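GCN5-related N-acetyltransferase (Sphaerobacter thermophilus, PDB 3TT2) probably transfers an acyl group, most likely acetyl from acetyl-coenzyme A, to an amine, as GCN5-related N-acetyltransferases do. Local coordinates at residues E60-V65 and V105-E110; V83-Y88 and E109-D114; L100-V105 and E143-R148; L285-E290 and R297-A302. All coordinates share one frame; numbering follows the deposited sequence.

Interaction 1. Residues E60-V65 and V105-E110; sequences EAVLVV and VQWGEE
The indole of W107 carries V62 over one face, while its outer rim points at the backbone just before the strand. V62 CG1 sits over the centre of the six-membered ring of W107, 3.8 Å from the centroid and 12° off the ring normal, the position of a CH-pi contact. V62 CB lies nearest W107 CE2, at 3.6 Å, and V62 CG2 reaches toward the pyrrole side. At the edge, near the ring plane, E60 O lies 3.8 Å from W107 CH2. The carbonyl carbon of A61 (C) comes in obliquely, 3.7 Å from W107 CZ2. The first torsion of W107 (chi1 175°) turns the indole away from its own backbone N and out toward the strand, although the nearest CA atoms, those of V62 and W107, are 8.5 Å apart. The two side chains slide past one another in opposite directions.

V62 is also held by W103 and L104, one turn earlier on the same helix, and W107 touches V77 of strand 71-80 and has a bound glycerol close to its side chain. Strand 61-65 is thus packed against helix 100-115 of the N-terminal GNAT domain. Since aliphatic groups and pi surface carry the contact, it probably rests on shape fit and on burial of apolar surface, with no polar bond between the two segments to fix its direction.

Interaction 2. Residues V83-Y88 and E109-D114; sequences VQLSVY and EEWIQD
Within the beta-alpha-beta unit of the GNAT fold formed by strand 84-91, helix 100-115 and strand 125-132, L85 packs against W111 and I112 where the first strand meets the helix. L85 divides the work between its two methyl groups. CD1 of L85 lies 3.4 Å from W111 CZ3, and CD2 of L85 is 3.7 Å from W111 CE3, so the leucine fork takes hold of the benzo side of the indole from an oblique direction. The side chains of L85 and W111 cross at about a right angle. Toward I112 the approach is looser: L85 CD2 comes within 4.2 Å of I112 CB, and these two side chains run past each other in opposite directions. The extended first torsion of L85 (chi1 -170°) carries the fork across to the helix, and the CA atoms of L85 and I112 are 6.8 Å apart. All three residues are buried. Cutting L85 back to an alanine would probably open a gap beside the benzo side of W111 and leave I112 CB without its neighbour from the strand.

The polar edge of the indole is served separately, for W111 NE1 is hydrogen-bonded to Q59 O, and the ring also takes part in a cation-pi contact with R115. Around this core, L85 also touches V77 of strand 71-80, whereas I112 leans on V125 and V127 of strand 125-132; the helix thereby packs on several neighbouring strands.

Interaction 3. Residues L100-V105 and E143-R148; sequences LGTWLV and EQHGYR. With SO4 (sulfate ion), chain I; SO4 (sulfate ion), chain K.
A side-chain hydrogen bond joins T102, in the first turn of one helix, to H145, just past the end of another, with a sulfate bound beside the threonine. T102 OG1 meets H145 NE2 at 3.1 Å, at the edge of the imidazole and in its plane; either atom could be the donor. The side chains cross at about a right angle, and T102 CG2 also lies beside the imidazole, 3.4 Å from H145 NE2. With CG2 anti to the backbone N, T102 keeps OG1 beside that N (chi1 -72°) and close to the sulfate, toward which its hydroxyl makes at most weak, unsettled bonds.

The sulfate is held more firmly by backbone: T102 N donates to O3 of the chain I ion at 2.7 Å with an N-H...O angle of 156°, and G99 N adds another bond. An anion at the start of helix 100-115 recalls the loop that grips the coenzyme A pyrophosphate in GNAT enzymes; the ion, probably from the crystallisation liquor, may mark that place. Helix 136-144 ends in a Schellman motif at G146, whose positive phi turns the chain past H145 to Y147. V105 CG1 touches both rings, 3.9 Å from H145 CD2 and from Y147 CE1. Y147 OH is hydrogen-bonded to E109, further along the first helix. Q144 NE2 binds a second sulfate, through O2 of the chain K ion at 2.7 Å.

Interaction 4. Residues L285-E290 and R297-A302; sequences LSVDAE and RLYRRA
Y299 reaches from its short helix across to the strand, and its ring comes obliquely against L285 and V287, two residues that point from the same side of the strand. L285 CD1 comes in obliquely, 3.6 Å from Y299 CE1, and L285 CD2 is 4.0 Å from that same carbon. The second branch of V287 comes to the far end of the ring, with V287 CG2 3.8 Å from Y299 OH and 4.0 Å from Y299 CE2. Both aliphatic side chains cross the tyrosine at a slant. In V287 the contacting methyl, CG2, stands anti to the backbone N, and this carries it out toward the helix. L298, the residue before Y299, places its CD2 3.6 Å above one face of the Y299 ring, toward the rim.

The contact belongs to the second GNAT family region, where strand 282-290 is followed, after a short connection, by the weakly bonded helix 297-301; this strand-then-helix order matches the later part of the GNAT fold. The CA atoms of V287 and Y299, the nearest pair, are 9.2 Å apart, and the ring bridges that distance. Replacing Y299 by an alanine would probably leave L285 and V287 without their cover from the helix and open a gap between helix and strand. Further packing on the tyrosine comes from M156 of strand 148-159, V252 of strand 246-254 and M304; L285 shares M304 and touches I249.

Overall arrangement
Interactions 1, 2 and 3 gather around helix 100-115, their centres 10 to 13 Å apart, and all lie in the N-terminal GNAT range. Interaction 3 uses the start of the helix, interaction 1 its middle and interaction 2 its later turns, so one helix is joined in turn to the region after helix 136-144, to strand 61-65 and to strand 84-91. Along the chain interaction 3 alternates with the other two, and the E109-Y147 hydrogen bond links it to them. Interaction 4 follows all three in sequence, centred about 29 to 32 Å from them; it packs strand 282-290 against the short helix after it, in a second GNAT-like region, consistent with two related domains in one chain.

Interaction 1. Residues E60-V65 and V105-E110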
# COMPACT_ATOMS: atom_id res chain seq x y z
N GLU A 60 16.42 7.56 -5.14
CA GLU A 60 15.35 6.55 -5.07
C GLU A 60 14.42 6.33 -6.29
O GLU A 60 13.46 5.56 -6.21
CB GLU A 60 14.56 6.71 -3.78
CG GLU A 60 15.42 6.37 -2.59
CD GLU A 60 14.93 6.94 -1.28
OE1 GLU A 60 13.71 7.19 -1.13
OE2 GLU A 60 15.78 7.15 -0.38
N ALA A 61 14.67 7.00 -7.41
CA ALA A 61 13.83 6.80 -8.59
C ALA A 61 14.66 6.88 -9.86
O ALA A 61 15.74 7.48 -9.87
CB ALA A 61 12.70 7.80 -8.62
N VAL A 62 14.16 6.26 -10.93
CA VAL A 62 14.83 6.33 -12.22
C VAL A 62 13.84 6.62 -13.34
O VAL A 62 12.69 6.19 -13.28
CB VAL A 62 15.64 5.04 -12.53
CG1 VAL A 62 14.71 3.89 -12.85
CG2 VAL A 62 16.62 5.26 -13.68
N LEU A 63 14.28 7.37 -14.35
CA LEU A 63 13.46 7.67 -15.52
C LEU A 63 14.20 7.32 -16.81
O LEU A 63 15.28 7.84 -17.07
CB LEU A 63 13.07 9.14 -15.53
CG LEU A 63 12.44 9.68 -16.81
CD1 LEU A 63 11.17 8.92 -17.08
CD2 LEU A 63 12.14 11.16 -16.66
N VAL A 64 13.63 6.43 -17.62
CA VAL A 64 14.22 6.13 -18.92
C VAL A 64 13.59 7.07 -19.94
O VAL A 64 12.39 7.01 -20.20
CB VAL A 64 14.01 4.65 -19.35
CG1 VAL A 64 14.57 4.41 -20.74
CG2 VAL A 64 14.67 3.71 -18.38
N VAL A 65 14.40 7.95 -20.51
CA VAL A 65 13.86 8.91 -21.46
C VAL A 65 14.03 8.36 -22.86
O VAL A 65 15.11 7.89 -23.23
CB VAL A 65 14.50 10.30 -21.31
CG1 VAL A 65 14.10 11.20 -22.49
CG2 VAL A 65 14.07 10.91 -20.00
N VAL A 105 14.16 -3.84 -13.62
CA VAL A 105 14.23 -4.89 -12.63
C VAL A 105 15.61 -4.95 -12.01
O VAL A 105 15.75 -4.87 -10.79
CB VAL A 105 13.85 -6.24 -13.23
CG1 VAL A 105 14.23 -7.37 -12.28
CG2 VAL A 105 12.37 -6.27 -13.54
N GLN A 106 16.64 -5.04 -12.86
CA GLN A 106 18.02 -5.12 -12.37
C GLN A 106 18.43 -3.82 -11.67
O GLN A 106 19.14 -3.86 -10.68
CB GLN A 106 18.99 -5.53 -13.48
CG GLN A 106 20.47 -5.54 -13.05
CD GLN A 106 21.08 -6.95 -12.89
OE1 GLN A 106 20.39 -7.91 -12.56
NE2 GLN A 106 22.40 -7.05 -13.13
N TRP A 107 17.96 -2.68 -12.16
CA TRP A 107 18.19 -1.40 -11.49
C TRP A 107 17.82 -1.44 -10.01
O TRP A 107 18.56 -0.97 -9.14
CB TRP A 107 17.37 -0.28 -12.16
CG TRP A 107 17.48 1.04 -11.45
CD1 TRP A 107 18.50 1.94 -11.55
CD2 TRP A 107 16.54 1.60 -10.51
NE1 TRP A 107 18.25 3.03 -10.74
CE2 TRP A 107 17.06 2.85 -10.10
CE3 TRP A 107 15.31 1.18 -10.00
CZ2 TRP A 107 16.40 3.67 -9.19
CZ3 TRP A 107 14.64 2.01 -9.09
CH2 TRP A 107 15.20 3.24 -8.69
N GLY A 108 16.65 -2.01 -9.73
CA GLY A 108 16.18 -2.14 -8.38
C GLY A 108 17.00 -3.14 -7.59
O GLY A 108 17.28 -2.94 -6.42
N GLU A 109 17.37 -4.23 -8.25
CA GLU A 109 18.23 -5.24 -7.64
C GLU A 109 19.59 -4.64 -7.31
O GLU A 109 20.12 -4.85 -6.23
CB GLU A 109 18.42 -6.45 -8.56
CG GLU A 109 17.16 -7.26 -8.78
CD GLU A 109 17.43 -8.59 -9.45
OE1 GLU A 109 18.58 -8.81 -9.88
OE2 GLU A 109 16.51 -9.42 -9.55
N GLU A 110 20.15 -3.89 -8.25
CA GLU A 110 21.43 -3.27 -8.01
C GLU A 110 21.28 -2.19 -6.95
O GLU A 110 22.23 -1.85 -6.28
CB GLU A 110 22.05 -2.72 -9.30
CG GLU A 110 21.55 -1.33 -9.69
CD GLU A 110 22.59 -0.50 -10.43
OE1 GLU A 110 23.70 -1.02 -10.69
OE2 GLU A 110 22.29 0.67 -10.76

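Interaction 2. Residues V83-Y88 and E109-D114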
# COMPACT_ATOMS: atom_id res chain seq x y z
N VAL A 83 16.59 -4.48 4.38
CA VAL A 83 16.39 -5.92 4.18
C VAL A 83 15.31 -6.32 3.19
O VAL A 83 15.23 -7.48 2.76
CB VAL A 83 16.11 -6.63 5.53
CG1 VAL A 83 17.31 -6.51 6.44
CG2 VAL A 83 14.83 -6.07 6.17
N GLN A 84 14.43 -5.38 2.87
CA GLN A 84 13.37 -5.63 1.93
C GLN A 84 13.13 -4.43 1.06
O GLN A 84 12.67 -3.39 1.55
CB GLN A 84 12.10 -5.99 2.65
CG GLN A 84 10.93 -6.27 1.75
CD GLN A 84 9.88 -7.07 2.47
OE1 GLN A 84 8.84 -6.53 2.88
NE2 GLN A 84 10.15 -8.36 2.67
N LEU A 85 13.33 -4.59 -0.24
CA LEU A 85 13.16 -3.48 -1.13
C LEU A 85 11.93 -3.71 -1.97
O LEU A 85 11.81 -4.73 -2.64
CB LEU A 85 14.38 -3.34 -2.02
CG LEU A 85 14.30 -2.03 -2.79
CD1 LEU A 85 14.55 -0.85 -1.83
CD2 LEU A 85 15.24 -2.03 -3.99
N SER A 86 11.00 -2.77 -1.91
CA SER A 86 9.84 -2.79 -2.79
C SER A 86 10.13 -1.90 -3.99
O SER A 86 10.69 -0.81 -3.85
CB SER A 86 8.61 -2.29 -2.05
OG SER A 86 8.15 -3.24 -1.11
N VAL A 87 9.75 -2.36 -5.17
CA VAL A 87 10.07 -1.67 -6.41
C VAL A 87 8.80 -1.43 -7.20
O VAL A 87 8.01 -2.36 -7.39
CB VAL A 87 11.08 -2.48 -7.25
CG1 VAL A 87 11.33 -1.81 -8.58
CG2 VAL A 87 12.37 -2.66 -6.51
N TYR A 88 8.54 -0.19 -7.62
CA TYR A 88 7.36 0.06 -8.45
C TYR A 88 7.77 0.53 -9.83
O TYR A 88 8.18 1.68 -10.00
CB TYR A 88 6.46 1.09 -7.75
CG TYR A 88 6.11 0.67 -6.34
CD1 TYR A 88 4.97 -0.08 -6.08
CD2 TYR A 88 6.95 0.98 -5.27
CE1 TYR A 88 4.66 -0.49 -4.81
CE2 TYR A 88 6.65 0.57 -3.98
CZ TYR A 88 5.51 -0.16 -3.76
OH TYR A 88 5.19 -0.57 -2.49
N GLU A 109 17.37 -4.23 -8.25
CA GLU A 109 18.23 -5.24 -7.64
C GLU A 109 19.59 -4.64 -7.31
O GLU A 109 20.12 -4.85 -6.23
CB GLU A 109 18.42 -6.45 -8.56
CG GLU A 109 17.16 -7.26 -8.78
CD GLU A 109 17.43 -8.59 -9.45
OE1 GLU A 109 18.58 -8.81 -9.88
OE2 GLU A 109 16.51 -9.42 -9.55
N GLU A 110 20.15 -3.89 -8.25
CA GLU A 110 21.43 -3.27 -8.01
C GLU A 110 21.28 -2.19 -6.95
O GLU A 110 22.23 -1.85 -6.28
CB GLU A 110 22.05 -2.72 -9.30
CG GLU A 110 21.55 -1.33 -9.69
CD GLU A 110 22.59 -0.50 -10.43
OE1 GLU A 110 23.70 -1.02 -10.69
OE2 GLU A 110 22.29 0.67 -10.76
N TRP A 111 20.07 -1.65 -6.80
CA TRP A 111 19.86 -0.59 -5.82
C TRP A 111 20.16 -1.11 -4.43
O TRP A 111 20.98 -0.53 -3.71
CB TRP A 111 18.43 -0.04 -5.86
CG TRP A 111 18.23 1.20 -5.02
CD1 TRP A 111 18.29 2.49 -5.45
CD2 TRP A 111 17.96 1.26 -3.61
NE1 TRP A 111 18.06 3.35 -4.40
CE2 TRP A 111 17.86 2.63 -3.26
CE3 TRP A 111 17.79 0.30 -2.60
CZ2 TRP A 111 17.61 3.05 -1.96
CZ3 TRP A 111 17.54 0.73 -1.30
CH2 TRP A 111 17.45 2.09 -0.99
N ILE A 112 19.51 -2.21 -4.04
CA ILE A 112 19.72 -2.79 -2.72
C ILE A 112 21.12 -3.41 -2.55
O ILE A 112 21.70 -3.33 -1.49
CB ILE A 112 18.65 -3.83 -2.33
CG1 ILE A 112 18.81 -4.21 -0.86
CG2 ILE A 112 18.75 -5.08 -3.18
CD1 ILE A 112 18.89 -3.01 0.07
N GLN A 113 21.65 -4.01 -3.61
CA GLN A 113 22.97 -4.60 -3.54
C GLN A 113 24.07 -3.59 -3.21
O GLN A 113 25.02 -3.90 -2.49
CB GLN A 113 23.28 -5.27 -4.87
CG GLN A 113 22.50 -6.55 -5.08
CD GLN A 113 22.76 -7.13 -6.44
OE1 GLN A 113 22.99 -6.39 -7.41
NE2 GLN A 113 22.76 -8.46 -6.53
N ASP A 114 23.93 -2.38 -3.74
CA ASP A 114 24.90 -1.32 -3.53
C ASP A 114 24.83 -0.75 -2.12
O ASP A 114 25.79 -0.14 -1.66
CB ASP A 114 24.64 -0.16 -4.50
CG ASP A 114 25.00 -0.50 -5.93
OD1 ASP A 114 25.51 -1.61 -6.13
OD2 ASP A 114 24.80 0.33 -6.84

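Interaction 3. Residues L100-V105 and E143-R148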
# COMPACT_ATOMS: atom_id res chain seq x y z
N LEU A 100 13.58 -3.25 -21.73
CA LEU A 100 13.42 -2.13 -20.82
C LEU A 100 12.85 -2.53 -19.46
O LEU A 100 13.32 -2.05 -18.43
CB LEU A 100 12.55 -1.05 -21.46
CG LEU A 100 13.28 0.26 -21.76
CD1 LEU A 100 14.45 0.02 -22.71
CD2 LEU A 100 12.31 1.27 -22.33
N GLY A 101 11.84 -3.39 -19.46
CA GLY A 101 11.30 -3.90 -18.21
C GLY A 101 12.33 -4.71 -17.44
O GLY A 101 12.37 -4.68 -16.21
N THR A 102 13.19 -5.43 -18.17
CA THR A 102 14.31 -6.16 -17.57
C THR A 102 15.30 -5.20 -16.94
O THR A 102 15.82 -5.43 -15.85
CB THR A 102 15.06 -7.04 -18.61
OG1 THR A 102 14.25 -8.17 -18.98
CG2 THR A 102 16.37 -7.54 -18.04
N TRP A 103 15.55 -4.09 -17.63
CA TRP A 103 16.48 -3.10 -17.15
C TRP A 103 16.05 -2.53 -15.79
O TRP A 103 16.84 -2.52 -14.85
CB TRP A 103 16.62 -1.99 -18.17
CG TRP A 103 17.79 -1.13 -17.94
CD1 TRP A 103 19.04 -1.28 -18.48
CD2 TRP A 103 17.85 0.02 -17.09
NE1 TRP A 103 19.87 -0.29 -18.02
CE2 TRP A 103 19.16 0.53 -17.17
CE3 TRP A 103 16.92 0.68 -16.29
CZ2 TRP A 103 19.57 1.67 -16.47
CZ3 TRP A 103 17.32 1.81 -15.60
CH2 TRP A 103 18.63 2.29 -15.69
N LEU A 104 14.80 -2.08 -15.69
CA LEU A 104 14.26 -1.57 -14.42
C LEU A 104 14.42 -2.58 -13.30
O LEU A 104 14.74 -2.23 -12.16
CB LEU A 104 12.78 -1.25 -14.54
CG LEU A 104 12.37 -0.12 -15.47
CD1 LEU A 104 10.89 0.13 -15.32
CD2 LEU A 104 13.17 1.12 -15.14
N VAL A 105 14.16 -3.84 -13.62
CA VAL A 105 14.23 -4.89 -12.63
C VAL A 105 15.61 -4.95 -12.01
O VAL A 105 15.75 -4.87 -10.79
CB VAL A 105 13.85 -6.24 -13.23
CG1 VAL A 105 14.23 -7.37 -12.28
CG2 VAL A 105 12.37 -6.27 -13.54
N GLU A 143 8.93 -14.24 -13.34
CA GLU A 143 9.35 -15.64 -13.31
C GLU A 143 10.67 -15.82 -14.06
O GLU A 143 11.54 -16.60 -13.65
CB GLU A 143 8.28 -16.52 -13.93
CG GLU A 143 8.62 -17.99 -13.87
CD GLU A 143 7.53 -18.87 -14.43
OE1 GLU A 143 6.48 -18.33 -14.85
OE2 GLU A 143 7.73 -20.10 -14.47
N GLN A 144 10.81 -15.10 -15.15
CA GLN A 144 12.05 -15.08 -15.90
C GLN A 144 13.20 -14.58 -15.01
O GLN A 144 14.33 -15.03 -15.13
CB GLN A 144 11.88 -14.17 -17.12
CG GLN A 144 13.06 -14.09 -18.06
CD GLN A 144 12.86 -13.04 -19.13
OE1 GLN A 144 11.74 -12.58 -19.36
NE2 GLN A 144 13.94 -12.64 -19.79
N HIS A 145 12.90 -13.64 -14.12
CA HIS A 145 13.92 -13.04 -13.27
C HIS A 145 14.06 -13.63 -11.90
O HIS A 145 14.80 -13.11 -11.08
CB HIS A 145 13.78 -11.53 -13.20
CG HIS A 145 14.19 -10.84 -14.46
ND1 HIS A 145 15.36 -11.15 -15.11
CD2 HIS A 145 13.57 -9.90 -15.21
CE1 HIS A 145 15.46 -10.41 -16.20
NE2 HIS A 145 14.39 -9.65 -16.29
N GLY A 146 13.31 -14.69 -11.64
CA GLY A 146 13.48 -15.45 -10.42
C GLY A 146 12.59 -14.98 -9.29
O GLY A 146 12.70 -15.46 -8.16
N TYR A 147 11.71 -14.03 -9.60
CA TYR A 147 10.76 -13.53 -8.62
C TYR A 147 9.56 -14.46 -8.55
O TYR A 147 8.97 -14.81 -9.56
CB TYR A 147 10.30 -12.13 -8.99
CG TYR A 147 11.35 -11.06 -8.84
CD1 TYR A 147 12.43 -10.98 -9.71
CD2 TYR A 147 11.25 -10.12 -7.83
CE1 TYR A 147 13.39 -10.00 -9.57
CE2 TYR A 147 12.20 -9.14 -7.68
CZ TYR A 147 13.26 -9.08 -8.54
OH TYR A 147 14.18 -8.09 -8.37
N ARG A 148 9.17 -14.83 -7.34
CA ARG A 148 8.16 -15.85 -7.18
C ARG A 148 6.97 -15.35 -6.36
O ARG A 148 7.13 -14.54 -5.43
CB ARG A 148 8.80 -17.05 -6.48
CG ARG A 148 9.55 -18.10 -7.39
CD ARG A 148 10.44 -19.11 -6.36
NE ARG A 148 11.41 -19.91 -7.17
CZ ARG A 148 12.08 -20.96 -6.67
NH1 ARG A 148 11.90 -21.33 -5.34
NH2 ARG A 148 12.94 -21.73 -7.48
S SO4 I . 11.41 -6.70 -21.60
O1 SO4 I . 11.71 -8.13 -21.40
O2 SO4 I . 10.00 -6.39 -21.33
O3 SO4 I . 12.26 -5.91 -20.71
O4 SO4 I . 11.71 -6.30 -22.97
S SO4 K . 17.13 -14.30 -18.83
O1 SO4 K . 17.40 -15.43 -17.96
O2 SO4 K . 15.84 -14.48 -19.48
O3 SO4 K . 17.13 -13.07 -18.05
O4 SO4 K . 18.17 -14.22 -19.86

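Interaction 4. Residues L285-E290 and R297-A302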
# COMPACT_ATOMS: atom_id res chain seq x y z
N LEU A 285 -9.36 0.45 0.66
CA LEU A 285 -8.38 -0.13 1.55
C LEU A 285 -7.76 -1.33 0.87
O LEU A 285 -8.11 -1.70 -0.25
CB LEU A 285 -9.00 -0.51 2.89
CG LEU A 285 -10.14 -1.52 2.91
CD1 LEU A 285 -9.64 -2.95 2.84
CD2 LEU A 285 -10.97 -1.33 4.16
N SER A 286 -6.84 -1.95 1.59
CA SER A 286 -6.03 -2.98 1.00
C SER A 286 -5.94 -4.18 1.95
O SER A 286 -5.77 -4.02 3.15
CB SER A 286 -4.66 -2.38 0.72
OG SER A 286 -3.80 -3.34 0.17
N VAL A 287 -6.09 -5.39 1.41
CA VAL A 287 -5.98 -6.57 2.27
C VAL A 287 -5.14 -7.71 1.67
O VAL A 287 -5.31 -8.07 0.52
CB VAL A 287 -7.35 -7.08 2.78
CG1 VAL A 287 -8.10 -7.83 1.71
CG2 VAL A 287 -7.16 -7.97 3.99
N ASP A 288 -4.22 -8.23 2.48
CA ASP A 288 -3.43 -9.42 2.17
C ASP A 288 -4.23 -10.70 2.31
O ASP A 288 -5.02 -10.86 3.25
CB ASP A 288 -2.24 -9.51 3.12
CG ASP A 288 -1.34 -8.33 3.01
OD1 ASP A 288 -1.76 -7.22 3.44
OD2 ASP A 288 -0.23 -8.49 2.50
N ALA A 289 -4.02 -11.61 1.38
CA ALA A 289 -4.69 -12.90 1.42
C ALA A 289 -3.75 -13.93 0.80
O ALA A 289 -3.04 -13.61 -0.14
CB ALA A 289 -6.00 -12.81 0.66
N GLU A 290 -3.74 -15.15 1.34
CA GLU A 290 -2.92 -16.22 0.77
C GLU A 290 -3.31 -16.46 -0.69
O GLU A 290 -4.48 -16.32 -1.03
CB GLU A 290 -3.11 -17.51 1.58
CG GLU A 290 -2.15 -18.65 1.25
CD GLU A 290 -2.72 -20.03 1.64
OE1 GLU A 290 -3.55 -20.09 2.57
OE2 GLU A 290 -2.34 -21.04 1.01
N ARG A 297 -14.67 -12.62 3.74
CA ARG A 297 -16.06 -12.25 3.51
C ARG A 297 -16.40 -10.92 4.19
O ARG A 297 -17.36 -10.26 3.80
CB ARG A 297 -17.02 -13.37 3.92
CG ARG A 297 -17.00 -14.57 2.97
CD ARG A 297 -18.10 -15.56 3.33
NE ARG A 297 -17.96 -16.82 2.61
CZ ARG A 297 -18.52 -17.09 1.44
NH1 ARG A 297 -19.27 -16.18 0.83
NH2 ARG A 297 -18.32 -18.27 0.87
N LEU A 298 -15.59 -10.52 5.17
CA LEU A 298 -15.76 -9.26 5.88
C LEU A 298 -16.01 -8.07 4.96
O LEU A 298 -16.91 -7.25 5.21
CB LEU A 298 -14.50 -8.96 6.68
CG LEU A 298 -14.41 -7.55 7.25
CD1 LEU A 298 -15.58 -7.25 8.19
CD2 LEU A 298 -13.09 -7.29 7.94
N TYR A 299 -15.23 -7.96 3.90
CA TYR A 299 -15.17 -6.72 3.11
C TYR A 299 -16.36 -6.57 2.17
O TYR A 299 -16.95 -5.51 2.07
CB TYR A 299 -13.83 -6.61 2.40
CG TYR A 299 -12.71 -6.56 3.41
CD1 TYR A 299 -12.35 -5.35 3.99
CD2 TYR A 299 -12.06 -7.72 3.84
CE1 TYR A 299 -11.35 -5.28 4.94
CE2 TYR A 299 -11.06 -7.66 4.81
CZ TYR A 299 -10.71 -6.43 5.35
OH TYR A 299 -9.73 -6.31 6.30
N ARG A 300 -16.72 -7.66 1.51
CA ARG A 300 -17.91 -7.66 0.68
C ARG A 300 -19.16 -7.43 1.55
O ARG A 300 -20.06 -6.67 1.20
CB ARG A 300 -17.95 -8.95 -0.12
CG ARG A 300 -19.25 -9.21 -0.81
CD ARG A 300 -19.07 -10.22 -1.92
NE ARG A 300 -20.35 -10.54 -2.54
CZ ARG A 300 -20.53 -11.54 -3.40
NH1 ARG A 300 -19.52 -12.33 -3.73
NH2 ARG A 300 -21.74 -11.75 -3.92
N ARG A 301 -19.18 -8.04 2.73
CA ARG A 301 -20.27 -7.83 3.69
C ARG A 301 -20.35 -6.39 4.17
O ARG A 301 -21.40 -5.96 4.60
CB ARG A 301 -20.15 -8.78 4.89
CG ARG A 301 -20.59 -10.19 4.57
CD ARG A 301 -20.57 -11.09 5.78
NE ARG A 301 -20.96 -12.45 5.43
CZ ARG A 301 -20.41 -13.54 5.95
NH1 ARG A 301 -19.42 -13.42 6.84
NH2 ARG A 301 -20.83 -14.74 5.57
N ALA A 302 -19.24 -5.64 4.12
CA ALA A 302 -19.27 -4.25 4.54
C ALA A 302 -19.68 -3.33 3.38
O ALA A 302 -19.78 -2.11 3.52
CB ALA A 302 -17.95 -3.82 5.16